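Local structure of homoserine dehydrogenase (Staphylococcus aureus M1064, 4PG7) at residues I59-V64 with N85-D90; F377-N382 with Y435-V440; I398-R403 with E427-K432. The protein catalyses, as a homoserine dehydrogenase of the aspartate pathway, the nicotinamide-dependent interconversion of homoserine and aspartate semialdehyde. All coordinates share one frame; numbering follows the deposited sequence.

Contact 1: I59-V64 with N85-D90; sequences IKHILV and NEILND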
# COMPACT_ATOMS: atom_id res chain seq x y z
N ILE A 59 -31.47 -12.23 8.16
CA ILE A 59 -31.87 -10.91 7.71
C ILE A 59 -33.36 -10.78 7.99
O ILE A 59 -34.20 -11.24 7.21
CB ILE A 59 -31.57 -10.70 6.21
CG1 ILE A 59 -30.08 -10.92 5.93
CG2 ILE A 59 -32.00 -9.31 5.79
CD1 ILE A 59 -29.69 -10.87 4.46
N LYS A 60 -33.67 -10.17 9.12
CA LYS A 60 -35.05 -10.13 9.60
C LYS A 60 -35.86 -8.98 9.00
O LYS A 60 -37.08 -9.08 8.89
CB LYS A 60 -35.06 -10.02 11.13
CG LYS A 60 -36.44 -10.26 11.72
CD LYS A 60 -36.38 -10.49 13.21
CE LYS A 60 -37.79 -10.54 13.79
NZ LYS A 60 -37.75 -10.25 15.24
N HIS A 61 -35.20 -7.87 8.66
CA HIS A 61 -35.86 -6.72 8.06
C HIS A 61 -34.93 -6.07 7.03
O HIS A 61 -33.72 -6.00 7.22
CB HIS A 61 -36.19 -5.63 9.11
CG HIS A 61 -36.98 -6.11 10.29
ND1 HIS A 61 -38.33 -6.34 10.24
CD2 HIS A 61 -36.61 -6.37 11.57
CE1 HIS A 61 -38.76 -6.75 11.43
NE2 HIS A 61 -37.73 -6.78 12.25
N ILE A 62 -35.53 -5.57 5.95
CA ILE A 62 -34.84 -4.70 5.04
C ILE A 62 -35.65 -3.43 4.88
O ILE A 62 -36.81 -3.47 4.48
CB ILE A 62 -34.60 -5.37 3.67
CG1 ILE A 62 -33.81 -6.67 3.85
CG2 ILE A 62 -33.80 -4.43 2.77
CD1 ILE A 62 -33.62 -7.50 2.59
N LEU A 63 -35.06 -2.29 5.24
CA LEU A 63 -35.69 -1.00 5.00
C LEU A 63 -35.48 -0.61 3.55
O LEU A 63 -34.34 -0.57 3.05
CB LEU A 63 -35.11 0.08 5.93
CG LEU A 63 -35.72 1.49 5.83
CD1 LEU A 63 -37.12 1.53 6.44
CD2 LEU A 63 -34.84 2.52 6.52
N VAL A 64 -36.57 -0.31 2.86
CA VAL A 64 -36.53 0.23 1.51
C VAL A 64 -37.37 1.50 1.45
O VAL A 64 -38.28 1.69 2.27
CB VAL A 64 -37.03 -0.78 0.45
CG1 VAL A 64 -36.22 -2.07 0.52
CG2 VAL A 64 -38.51 -1.08 0.63
N ASN A 85 -38.57 2.74 12.21
CA ASN A 85 -38.88 2.46 13.62
C ASN A 85 -39.21 1.01 13.90
O ASN A 85 -38.98 0.51 15.00
CB ASN A 85 -40.02 3.37 14.09
CG ASN A 85 -39.59 4.80 14.16
OD1 ASN A 85 -38.44 5.09 14.48
ND2 ASN A 85 -40.50 5.71 13.86
N GLU A 86 -39.76 0.34 12.91
CA GLU A 86 -40.01 -1.08 13.01
C GLU A 86 -38.70 -1.84 13.24
O GLU A 86 -38.66 -2.87 13.92
CB GLU A 86 -40.71 -1.59 11.75
CG GLU A 86 -41.06 -3.07 11.80
CD GLU A 86 -42.08 -3.48 10.75
OE1 GLU A 86 -42.27 -2.76 9.75
OE2 GLU A 86 -42.73 -4.53 10.96
N ILE A 87 -37.62 -1.31 12.67
CA ILE A 87 -36.32 -1.90 12.83
C ILE A 87 -35.67 -1.42 14.12
O ILE A 87 -35.12 -2.21 14.87
CB ILE A 87 -35.41 -1.58 11.61
CG1 ILE A 87 -35.89 -2.34 10.39
CG2 ILE A 87 -33.96 -1.92 11.91
CD1 ILE A 87 -35.33 -1.83 9.07
N LEU A 88 -35.72 -0.11 14.38
CA LEU A 88 -35.05 0.46 15.54
C LEU A 88 -35.68 -0.02 16.86
O LEU A 88 -35.00 -0.08 17.88
CB LEU A 88 -35.03 1.99 15.48
CG LEU A 88 -34.27 2.60 14.30
CD1 LEU A 88 -34.49 4.10 14.20
CD2 LEU A 88 -32.79 2.28 14.38
N ASN A 89 -36.95 -0.36 16.84
CA ASN A 89 -37.62 -0.83 18.05
C ASN A 89 -37.59 -2.35 18.22
O ASN A 89 -38.16 -2.87 19.19
CB ASN A 89 -39.07 -0.33 18.09
CG ASN A 89 -39.16 1.18 18.23
OD1 ASN A 89 -38.21 1.83 18.64
ND2 ASN A 89 -40.30 1.74 17.85
N ASP A 90 -36.96 -3.07 17.29
CA ASP A 90 -36.95 -4.53 17.37
C ASP A 90 -35.81 -4.99 18.27
O ASP A 90 -34.65 -5.03 17.84
CB ASP A 90 -36.82 -5.15 15.97
CG ASP A 90 -36.99 -6.66 15.97
OD1 ASP A 90 -36.85 -7.29 17.05
OD2 ASP A 90 -37.29 -7.23 14.90
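His-61 meets Asp-90 edge-on: its NE2 gives a hydrogen bond of 2.7 Å to Asp-90 OD2, and that oxygen lies almost in the ring plane, where the in-plane N-H points. The carboxylate is turned about 70° from the ring and accepts through the anti lone pair of OD2. The syn lone pair of the same oxygen takes Lys-60 NZ at 3.1 Å, a salt bridge, so one carboxylate oxygen is gripped by two donors. In Lys-60, CG stands opposite the backbone N; this chi1 (-168°) lays CG over one face of the His-61 ring, and the extended chain beyond takes NZ on to the carboxylate. Two positive or potentially positive groups around OD2 would be expected to keep Asp-90 ionised. Ser-92 OG bonds to both Asp-90 OD1 and Lys-60 NZ, and His-79 ND1 bonds to His-61 ND1, so both nitrogens of the His-61 ring have partners that limit its rotation.

Beneath the polar end the contact turns apolar. Ile-87 slides past His-61 in the opposite direction, its CG1 3.5 Å from His-61 CB, and its CD1 goes on to Leu-63 CB at 3.7 Å. A branched isoleucine suits this place, since its CG1-CD1 arm lies along the two strand side chains that project toward the helix; Ala-27 and Leu-29 of the neighbouring strand 22-29 also receive it. Glu-86, at the margin, turns its carboxylate to Thr-81 OG1. Strand 55-63 lies beside strand 22-29 in the parallel sheet, and the short helix 84-88 covers it here, an arrangement of the Rossmann-type dinucleotide-binding domain.

Contact 2: F377-N382 with Y435-V440; sequences FFVVVN and YEVDKV. With LYS (lysine), chain K.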
# COMPACT_ATOMS: atom_id res chain seq x y z
N PHE A 377 5.99 26.35 -5.92
CA PHE A 377 4.85 26.89 -6.69
C PHE A 377 5.14 26.94 -8.17
O PHE A 377 6.27 27.20 -8.58
CB PHE A 377 4.53 28.28 -6.18
CG PHE A 377 4.15 28.32 -4.73
CD1 PHE A 377 2.82 28.18 -4.36
CD2 PHE A 377 5.12 28.50 -3.73
CE1 PHE A 377 2.46 28.21 -3.01
CE2 PHE A 377 4.77 28.55 -2.39
CZ PHE A 377 3.44 28.41 -2.03
N PHE A 378 4.08 26.77 -8.95
CA PHE A 378 4.10 26.92 -10.40
C PHE A 378 3.21 28.12 -10.69
O PHE A 378 2.04 28.10 -10.39
CB PHE A 378 3.50 25.68 -11.04
CG PHE A 378 3.25 25.77 -12.52
CD1 PHE A 378 4.28 25.70 -13.43
CD2 PHE A 378 1.96 25.80 -13.02
CE1 PHE A 378 4.04 25.70 -14.81
CE2 PHE A 378 1.71 25.80 -14.38
CZ PHE A 378 2.76 25.75 -15.28
N VAL A 379 3.80 29.16 -11.26
CA VAL A 379 3.12 30.44 -11.43
C VAL A 379 3.06 30.76 -12.92
O VAL A 379 4.09 30.78 -13.58
CB VAL A 379 3.89 31.57 -10.73
CG1 VAL A 379 3.12 32.88 -10.88
CG2 VAL A 379 4.10 31.27 -9.25
N VAL A 380 1.86 31.04 -13.43
CA VAL A 380 1.65 31.43 -14.82
C VAL A 380 1.27 32.90 -14.90
O VAL A 380 0.32 33.32 -14.22
CB VAL A 380 0.52 30.62 -15.45
CG1 VAL A 380 0.36 31.00 -16.92
CG2 VAL A 380 0.81 29.14 -15.33
N VAL A 381 2.03 33.66 -15.67
CA VAL A 381 1.80 35.09 -15.85
C VAL A 381 1.51 35.36 -17.33
O VAL A 381 2.19 34.81 -18.21
CB VAL A 381 3.00 35.96 -15.39
CG1 VAL A 381 3.25 35.74 -13.90
CG2 VAL A 381 4.25 35.62 -16.17
N ASN A 382 0.53 36.22 -17.58
CA ASN A 382 0.17 36.62 -18.95
C ASN A 382 0.42 38.10 -19.21
O ASN A 382 0.70 38.87 -18.29
CB ASN A 382 -1.32 36.38 -19.25
CG ASN A 382 -1.85 35.06 -18.75
OD1 ASN A 382 -2.89 35.01 -18.09
ND2 ASN A 382 -1.21 34.00 -19.14
N TYR A 435 2.47 42.19 -12.66
CA TYR A 435 2.18 41.06 -13.51
C TYR A 435 0.79 40.53 -13.29
O TYR A 435 0.28 40.51 -12.17
CB TYR A 435 3.12 39.91 -13.25
CG TYR A 435 4.53 40.19 -13.59
CD1 TYR A 435 5.00 39.90 -14.87
CD2 TYR A 435 5.40 40.70 -12.65
CE1 TYR A 435 6.32 40.12 -15.19
CE2 TYR A 435 6.72 40.93 -12.96
CZ TYR A 435 7.18 40.64 -14.24
OH TYR A 435 8.50 40.85 -14.57
N GLU A 436 0.15 40.16 -14.40
CA GLU A 436 -1.10 39.46 -14.36
C GLU A 436 -0.81 38.01 -14.11
O GLU A 436 -0.23 37.35 -14.96
CB GLU A 436 -1.81 39.59 -15.71
CG GLU A 436 -3.19 38.94 -15.72
CD GLU A 436 -4.16 39.54 -14.72
OE1 GLU A 436 -3.96 40.68 -14.26
OE2 GLU A 436 -5.13 38.87 -14.42
N VAL A 437 -1.22 37.51 -12.95
CA VAL A 437 -1.02 36.13 -12.61
C VAL A 437 -2.26 35.36 -13.03
O VAL A 437 -3.33 35.60 -12.51
CB VAL A 437 -0.79 35.95 -11.08
CG1 VAL A 437 -0.71 34.48 -10.72
CG2 VAL A 437 0.49 36.67 -10.66
N ASP A 438 -2.12 34.43 -13.96
CA ASP A 438 -3.25 33.64 -14.42
C ASP A 438 -3.62 32.67 -13.31
O ASP A 438 -4.76 32.63 -12.87
CB ASP A 438 -2.88 32.86 -15.67
CG ASP A 438 -4.01 31.95 -16.18
OD1 ASP A 438 -5.19 32.23 -15.92
OD2 ASP A 438 -3.72 30.96 -16.85
N LYS A 439 -2.64 31.92 -12.83
CA LYS A 439 -2.89 31.02 -11.75
C LYS A 439 -1.60 30.49 -11.15
O LYS A 439 -0.52 30.64 -11.73
CB LYS A 439 -3.71 29.85 -12.25
CG LYS A 439 -3.02 29.04 -13.31
CD LYS A 439 -4.06 28.26 -14.09
CE LYS A 439 -3.45 27.49 -15.24
NZ LYS A 439 -4.55 26.87 -16.04
N VAL A 440 -1.76 29.84 -10.02
CA VAL A 440 -0.65 29.27 -9.27
C VAL A 440 -1.09 27.88 -8.87
O VAL A 440 -2.17 27.70 -8.30
CB VAL A 440 -0.32 30.11 -8.01
CG1 VAL A 440 0.78 29.46 -7.19
CG2 VAL A 440 0.10 31.52 -8.40
N LYS K . -7.71 28.56 -19.01
CA LYS K . -8.14 29.04 -17.66
C LYS K . -7.48 30.36 -17.27
O LYS K . -7.29 30.65 -16.07
CB LYS K . -7.83 27.99 -16.59
CG LYS K . -8.53 28.22 -15.27
CD LYS K . -7.57 28.18 -14.09
CE LYS K . -8.31 28.56 -12.82
NZ LYS K . -7.44 28.55 -11.62
OXT LYS K . -7.14 31.16 -18.15
O HOH W 1 1.26 41.04 -16.85
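Segments 377-382 and 435-440 pair as antiparallel strands, their axes 145° apart and 4.4 Å at closest approach, with Val-380 N giving a hydrogen bond to Lys-439 O (3.0 Å) and Asn-382 N one to Glu-436 O. Val-380 O accepts from Asp-438 N (2.7 Å). Asp-438 and Lys-439 thus both face Val-380, a classic beta bulge in the strand pairing of the C-terminal domain, probably the ACT domain. Both residues of the bulge line the pocket of the bound lysine: Asp-438 OD1 lies 2.6 Å from the ligand O, while the extended Lys-439 runs alongside the ligand's aliphatic chain, its CD 3.5 Å from ligand CD, and sends NZ to Asp-255 and Tyr-441. Arg-246, Gly-250 and Thr-252 complete the pocket.

Val-380 CG1 lies beside Asp-438 CB, the two side chains pointing the same way, and Asn-382 OD1 comes within 3.2 Å of Asp-438 CB as its ND2 turns to Ser-414. On the other face valines dominate, their compact branches suiting beta backbone: Val-379 and Val-440 lie side by side, CG2 to CG2 at 4.1 Å, and Val-381 CG1 reaches Tyr-435 CB. Phe-377 CD1 touches Val-440 CG1 (3.7 Å) at a slant. One water bridges Asn-382 O and Glu-436 N.

Contact 3: I398-R403 with E427-K432; sequences ILPFHR and EELITK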
# COMPACT_ATOMS: atom_id res chain seq x y z
N ILE A 398 12.80 40.18 -7.18
CA ILE A 398 11.65 40.49 -6.33
C ILE A 398 11.34 39.38 -5.31
O ILE A 398 10.81 39.66 -4.23
CB ILE A 398 10.38 40.89 -7.13
CG1 ILE A 398 9.81 39.70 -7.89
CG2 ILE A 398 10.66 42.03 -8.09
CD1 ILE A 398 8.36 39.92 -8.26
N LEU A 399 11.69 38.14 -5.61
CA LEU A 399 11.31 37.02 -4.76
C LEU A 399 12.10 37.08 -3.46
O LEU A 399 13.26 37.46 -3.48
CB LEU A 399 11.59 35.69 -5.44
CG LEU A 399 10.60 35.30 -6.54
CD1 LEU A 399 11.13 34.09 -7.28
CD2 LEU A 399 9.22 35.04 -5.98
N PRO A 400 11.48 36.70 -2.35
CA PRO A 400 12.30 36.45 -1.14
C PRO A 400 13.16 35.21 -1.35
O PRO A 400 13.10 34.58 -2.42
CB PRO A 400 11.26 36.19 -0.03
CG PRO A 400 10.02 35.74 -0.76
CD PRO A 400 10.08 36.27 -2.18
N PHE A 401 13.97 34.85 -0.36
CA PHE A 401 14.95 33.81 -0.58
C PHE A 401 14.24 32.51 -0.87
O PHE A 401 13.14 32.22 -0.32
CB PHE A 401 15.95 33.67 0.59
CG PHE A 401 15.45 32.84 1.74
CD1 PHE A 401 15.78 31.49 1.83
CD2 PHE A 401 14.67 33.41 2.74
CE1 PHE A 401 15.34 30.73 2.91
CE2 PHE A 401 14.23 32.66 3.82
CZ PHE A 401 14.56 31.31 3.90
N HIS A 402 14.85 31.76 -1.77
CA HIS A 402 14.31 30.50 -2.20
C HIS A 402 15.43 29.57 -2.68
O HIS A 402 16.57 29.99 -2.84
CB HIS A 402 13.27 30.75 -3.31
CG HIS A 402 13.83 31.50 -4.48
ND1 HIS A 402 14.02 32.86 -4.47
CD2 HIS A 402 14.27 31.06 -5.68
CE1 HIS A 402 14.55 33.23 -5.62
NE2 HIS A 402 14.70 32.16 -6.38
N ARG A 403 15.09 28.33 -2.97
CA ARG A 403 16.07 27.31 -3.30
C ARG A 403 16.39 27.30 -4.80
O ARG A 403 17.55 27.25 -5.19
CB ARG A 403 15.56 25.95 -2.83
N GLU A 427 2.14 34.91 -5.19
CA GLU A 427 1.13 35.47 -6.08
C GLU A 427 0.88 36.97 -5.84
O GLU A 427 0.86 37.75 -6.78
CB GLU A 427 -0.19 34.68 -6.01
CG GLU A 427 -1.34 35.35 -6.74
CD GLU A 427 -2.52 34.43 -7.04
OE1 GLU A 427 -2.54 33.27 -6.58
OE2 GLU A 427 -3.43 34.90 -7.77
N GLU A 428 0.67 37.37 -4.60
CA GLU A 428 0.37 38.77 -4.29
C GLU A 428 1.54 39.65 -4.62
O GLU A 428 1.40 40.73 -5.17
CB GLU A 428 0.04 38.93 -2.81
CG GLU A 428 -1.32 38.35 -2.42
CD GLU A 428 -1.84 38.92 -1.11
OE1 GLU A 428 -2.95 38.50 -0.71
OE2 GLU A 428 -1.16 39.78 -0.47
N LEU A 429 2.72 39.17 -4.26
CA LEU A 429 3.93 39.87 -4.52
C LEU A 429 4.13 40.13 -6.02
O LEU A 429 4.43 41.25 -6.45
CB LEU A 429 5.09 39.06 -3.94
CG LEU A 429 6.48 39.55 -4.29
CD1 LEU A 429 6.74 40.90 -3.63
CD2 LEU A 429 7.49 38.52 -3.81
N ILE A 430 3.97 39.09 -6.81
CA ILE A 430 4.13 39.19 -8.27
C ILE A 430 3.08 40.15 -8.84
O ILE A 430 3.38 40.94 -9.73
CB ILE A 430 4.10 37.79 -8.91
CG1 ILE A 430 5.39 37.05 -8.52
CG2 ILE A 430 4.02 37.86 -10.43
CD1 ILE A 430 5.37 35.56 -8.75
N THR A 431 1.87 40.08 -8.30
CA THR A 431 0.76 40.97 -8.68
C THR A 431 1.06 42.43 -8.38
O THR A 431 0.87 43.28 -9.25
CB THR A 431 -0.55 40.52 -8.00
OG1 THR A 431 -0.90 39.22 -8.48
CG2 THR A 431 -1.70 41.47 -8.29
N LYS A 432 1.60 42.73 -7.19
CA LYS A 432 1.94 44.12 -6.87
C LYS A 432 3.10 44.67 -7.70
O LYS A 432 3.26 45.89 -7.81
CB LYS A 432 2.12 44.33 -5.35
CG LYS A 432 3.40 43.77 -4.79
CD LYS A 432 4.01 44.58 -3.63
CE LYS A 432 4.30 43.72 -2.40
NZ LYS A 432 5.18 44.44 -1.42
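Chi1 of 69° sets CG1 of Ile-398 between its backbone N and carbonyl carbon, and the extended chi2 then carries CD1 out to helix 427-432. Leu-429 answers with CG opposite its own backbone N; this chi1 of 171° turns CG to the other segment, with CD2 the methyl that touches. Between them these two side chains account for most of the meeting. CD1 of Ile-398 lies 4.1 Å from Ile-430 CG1, the two chains crossing at about a right angle, and 4.4 Å from Leu-429 CG.

The CD2 methyl of Leu-429 is the busier end. It stands 3.5 Å from the carbonyl oxygen of Ile-398 and 3.8 Å from Pro-400 CD, the proline ring and the leucine methyl reaching toward each other, while Leu-399 CD2 comes no nearer to it than 4.5 Å. Leu-399 is the residue at which the chain leaves helix 388-398, and a proline directly after it suits this exit, since its closed ring has no N-H to offer a helix and gives a compact apolar edge. Within the loop His-402 ND1 bonds to Pro-400 O at 2.8 Å, in both the ring plane and the carbonyl plane, and Leu-399 CD1 lies over a face of that ring. Ile-430 continues inward to Val-379, Val-381 and Val-437 of the sheet, whereas Leu-399 rests on Pro-426 and Ile-419.

Apart from the approach of Leu-429 CD2 to the Ile-398 carbonyl oxygen, the side-chain contacts are between aliphatic carbons, so shape and the exclusion of water, rather than bond direction, hold the loop to the helix.

Overall arrangement
Contacts 2 and 3 are neighbours in the C-terminal domain, their centres about 11 Å apart, whereas contact 1 sits in the NAD-binding region on the opposite side of the chain's centre, about 57 Å from the centre of contact 2. Helix 427-432 of contact 3 leads, after a short connection, into strand 436-444 of contact 2, and Val-437 CG2 packs on Ile-430 CG2 at 3.7 Å, so contact 3 backs the valine face of that sheet. All three are partly buried. Contact 1 joins strand to helix with charged and hydrogen-bonded groups beside an apolar patch; contact 2 is backbone pairing beside a ligand; contact 3, farthest of the three from the chain's centre, is purely apolar between its side chains.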